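Local coordinates for 3'-5'-exonuclease (PDB 3E2V), which cuts double-stranded DNA as an endonuclease and also degrades DNA from the 3' to the 5' end, probably with magnesium as cofactor, at residues I87-P91 against I162-Y166. Sequence-based numbering, arbitrary orientation.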
ATOM      1  N   ILE A  87      -2.111   7.776   5.308  1.00 12.18           N
ATOM      2  CA  ILE A  87      -2.033   9.184   4.884  1.00 12.62           C
ATOM      3  C   ILE A  87      -0.623   9.455   4.397  1.00 12.20           C
ATOM      4  O   ILE A  87       0.348   9.165   5.090  1.00 12.48           O
ATOM      5  CB  ILE A  87      -2.337  10.154   6.035  1.00 12.33           C
ATOM      6  CG1 ILE A  87      -3.754   9.922   6.581  1.00 12.14           C
ATOM      7  CG2 ILE A  87      -2.137  11.615   5.563  1.00 13.13           C
ATOM      8  CD1 ILE A  87      -4.080  10.767   7.822  1.00 13.75           C
ATOM      9  N   GLY A  88      -0.521  10.018   3.206  1.00 12.43           N
ATOM     10  CA  GLY A  88       0.791  10.302   2.614  1.00 13.13           C
ATOM     11  C   GLY A  88       0.670  10.713   1.172  1.00 12.91           C
ATOM     12  O   GLY A  88      -0.410  10.655   0.600  1.00 13.99           O
ATOM     13  N   VAL A  89       1.786  11.154   0.594  1.00 12.82           N
ATOM     14  CA  VAL A  89       1.820  11.552  -0.824  1.00 12.63           C
ATOM     15  C   VAL A  89       2.822  10.694  -1.585  1.00 13.07           C
ATOM     16  O   VAL A  89       4.007  10.685  -1.264  1.00 13.38           O
ATOM     17  CB  VAL A  89       2.153  13.053  -1.010  1.00 12.75           C
ATOM     18  CG1 VAL A  89       2.059  13.458  -2.473  1.00 13.52           C
ATOM     19  CG2 VAL A  89       1.200  13.894  -0.185  1.00 13.77           C
ATOM     20  N   HIS A  90       2.311   9.959  -2.562  1.00 13.22           N
ATOM     21  CA  HIS A  90       3.040   8.976  -3.364  1.00 13.73           C
ATOM     22  C   HIS A  90       3.914   9.726  -4.369  1.00 14.31           C
ATOM     23  O   HIS A  90       3.606  10.860  -4.728  1.00 12.95           O
ATOM     24  CB  HIS A  90       1.926   8.168  -4.045  1.00 14.34           C
ATOM     25  CG  HIS A  90       2.349   7.061  -4.950  1.00 15.50           C
ATOM     26  ND1 HIS A  90       2.946   7.269  -6.172  1.00 15.53           N
ATOM     27  CD2 HIS A  90       2.107   5.732  -4.876  1.00 17.81           C
ATOM     28  CE1 HIS A  90       3.114   6.111  -6.786  1.00 17.55           C
ATOM     29  NE2 HIS A  90       2.595   5.164  -6.028  1.00 19.12           N
ATOM     30  N   PRO A  91       5.020   9.107  -4.811  1.00 14.38           N
ATOM     31  CA  PRO A  91       5.853   9.761  -5.820  1.00 15.62           C
ATOM     32  C   PRO A  91       5.079  10.227  -7.079  1.00 16.39           C
ATOM     33  O   PRO A  91       5.509  11.220  -7.694  1.00 18.09           O
ATOM     34  CB  PRO A  91       6.924   8.698  -6.141  1.00 15.32           C
ATOM     35  CG  PRO A  91       6.366   7.405  -5.579  1.00 14.94           C
ATOM     36  CD  PRO A  91       5.597   7.822  -4.370  1.00 14.79           C
ATOM     37  N   ILE A 162       4.452   6.424   0.554  1.00 12.50           N
ATOM     38  CA  ILE A 162       5.543   7.337   0.201  1.00 12.80           C
ATOM     39  C   ILE A 162       6.734   6.543  -0.321  1.00 12.10           C
ATOM     40  O   ILE A 162       6.919   5.380   0.045  1.00 12.76           O
ATOM     41  CB  ILE A 162       5.959   8.234   1.395  1.00 12.44           C
ATOM     42  CG1 ILE A 162       6.445   7.402   2.587  1.00 13.88           C
ATOM     43  CG2 ILE A 162       4.781   9.131   1.825  1.00 14.50           C
ATOM     44  CD1 ILE A 162       7.007   8.243   3.747  1.00 13.99           C
ATOM     45  N   GLY A 163       7.523   7.153  -1.192  1.00 12.10           N
ATOM     46  CA  GLY A 163       8.704   6.471  -1.689  1.00 11.90           C
ATOM     47  C   GLY A 163       9.145   6.995  -3.024  1.00 12.67           C
ATOM     48  O   GLY A 163       9.057   8.198  -3.293  1.00 13.54           O
ATOM     49  N   LEU A 164       9.610   6.077  -3.867  1.00 12.54           N
ATOM     50  CA  LEU A 164      10.199   6.434  -5.157  1.00 12.66           C
ATOM     51  C   LEU A 164       9.643   5.537  -6.249  1.00 13.10           C
ATOM     52  O   LEU A 164       9.457   4.334  -6.021  1.00 14.53           O
ATOM     53  CB  LEU A 164      11.725   6.297  -5.098  1.00 12.83           C
ATOM     54  CG  LEU A 164      12.482   7.123  -4.060  1.00 13.39           C
ATOM     55  CD1 LEU A 164      13.984   6.841  -4.127  1.00 14.76           C
ATOM     56  CD2 LEU A 164      12.249   8.604  -4.298  1.00 13.67           C
ATOM     57  N   ASP A 165       9.395   6.103  -7.430  1.00 13.52           N
ATOM     58  CA  ASP A 165       8.908   5.319  -8.564  1.00 13.66           C
ATOM     59  C   ASP A 165       9.544   5.822  -9.837  1.00 13.43           C
ATOM     60  O   ASP A 165       9.088   6.787 -10.430  1.00 14.28           O
ATOM     61  CB  ASP A 165       7.385   5.417  -8.661  1.00 14.54           C
ATOM     62  CG  ASP A 165       6.792   4.419  -9.658  1.00 16.09           C
ATOM     63  OD1 ASP A 165       7.481   4.014 -10.611  1.00 17.47           O
ATOM     64  OD2 ASP A 165       5.622   4.022  -9.470  1.00 20.25           O
ATOM     65  N   TYR A 166      10.601   5.143 -10.241  1.00 13.47           N
ATOM     66  CA  TYR A 166      11.389   5.559 -11.400  1.00 14.20           C
ATOM     67  C   TYR A 166      10.795   5.054 -12.716  1.00 14.97           C
ATOM     68  O   TYR A 166      11.345   5.346 -13.774  1.00 15.35           O
ATOM     69  CB  TYR A 166      12.850   5.155 -11.211  1.00 14.63           C
ATOM     70  CG  TYR A 166      13.588   5.966 -10.130  1.00 13.90           C
ATOM     71  CD1 TYR A 166      12.924   6.927  -9.360  1.00 13.69           C
ATOM     72  CD2 TYR A 166      14.949   5.774  -9.889  1.00 13.78           C
ATOM     73  CE1 TYR A 166      13.599   7.663  -8.373  1.00 13.78           C
ATOM     74  CE2 TYR A 166      15.638   6.515  -8.898  1.00 15.14           C
ATOM     75  CZ  TYR A 166      14.954   7.455  -8.157  1.00 13.90           C
ATOM     76  OH  TYR A 166      15.615   8.178  -7.197  1.00 15.70           O
TER
HETATM   77  O   HOH W   1       6.715  10.017  -1.542  1.00 13.69           O
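Pro91 lays its pyrrolidine ring along the backbone from Gly163 to Asp165, and this overlap accounts for the largest share of the 260 Å² buried between residues 87-91 and 162-166. Its CB lies 3.6 Å from Gly163 O, while its CG is 3.8 Å from both Asp165 N and Asp165 CB. Within this contact the ring therefore packs against peptide atoms and the first carbon of the aspartate rather than a hydrophobic side chain. Further back, the CG2 branch of Ile162 meets the first segment, 3.5 Å from Val89 O. CG1 occupies the place between N and C (chi1 60°), which leaves CG2 opposite the carbonyl carbon, with this methyl against the chain at Val89. No direct hydrogen bond joins the segments, although their touching parts run only 13° apart. A water bridges them instead, able to donate to Val89 O at 2.8 Å and accepting from Gly163 N at 3.0 Å.

Asp165 turns its CB toward the proline, and its carboxylate has partners of its own: OD2 forms a salt bridge with Arg204 and a hydrogen bond with His202, and OD1 accepts from Asp167 N. Asp165 OD2 also approaches the edge of the His90 ring, 4.2 Å from CE1, whereas His90 ND1 is hydrogen-bonded to Cys92 N. With an alanine here instead of Pro91, CG and CD are gone, and Gly163 O and Asp165 N would probably lose much of their cover, with a gap left beside Asp165 CB.

In this TatD-family TIM barrel, the contact joins the loop after strand 82-87 to the adjacent parallel strand 156-165. The His90 side chain lies about 6 Å from the magnesium ion, which His253 and Asp303 ligate. Aliphatic carbons laid on peptide atoms thus make a fit that rests on shape and one water.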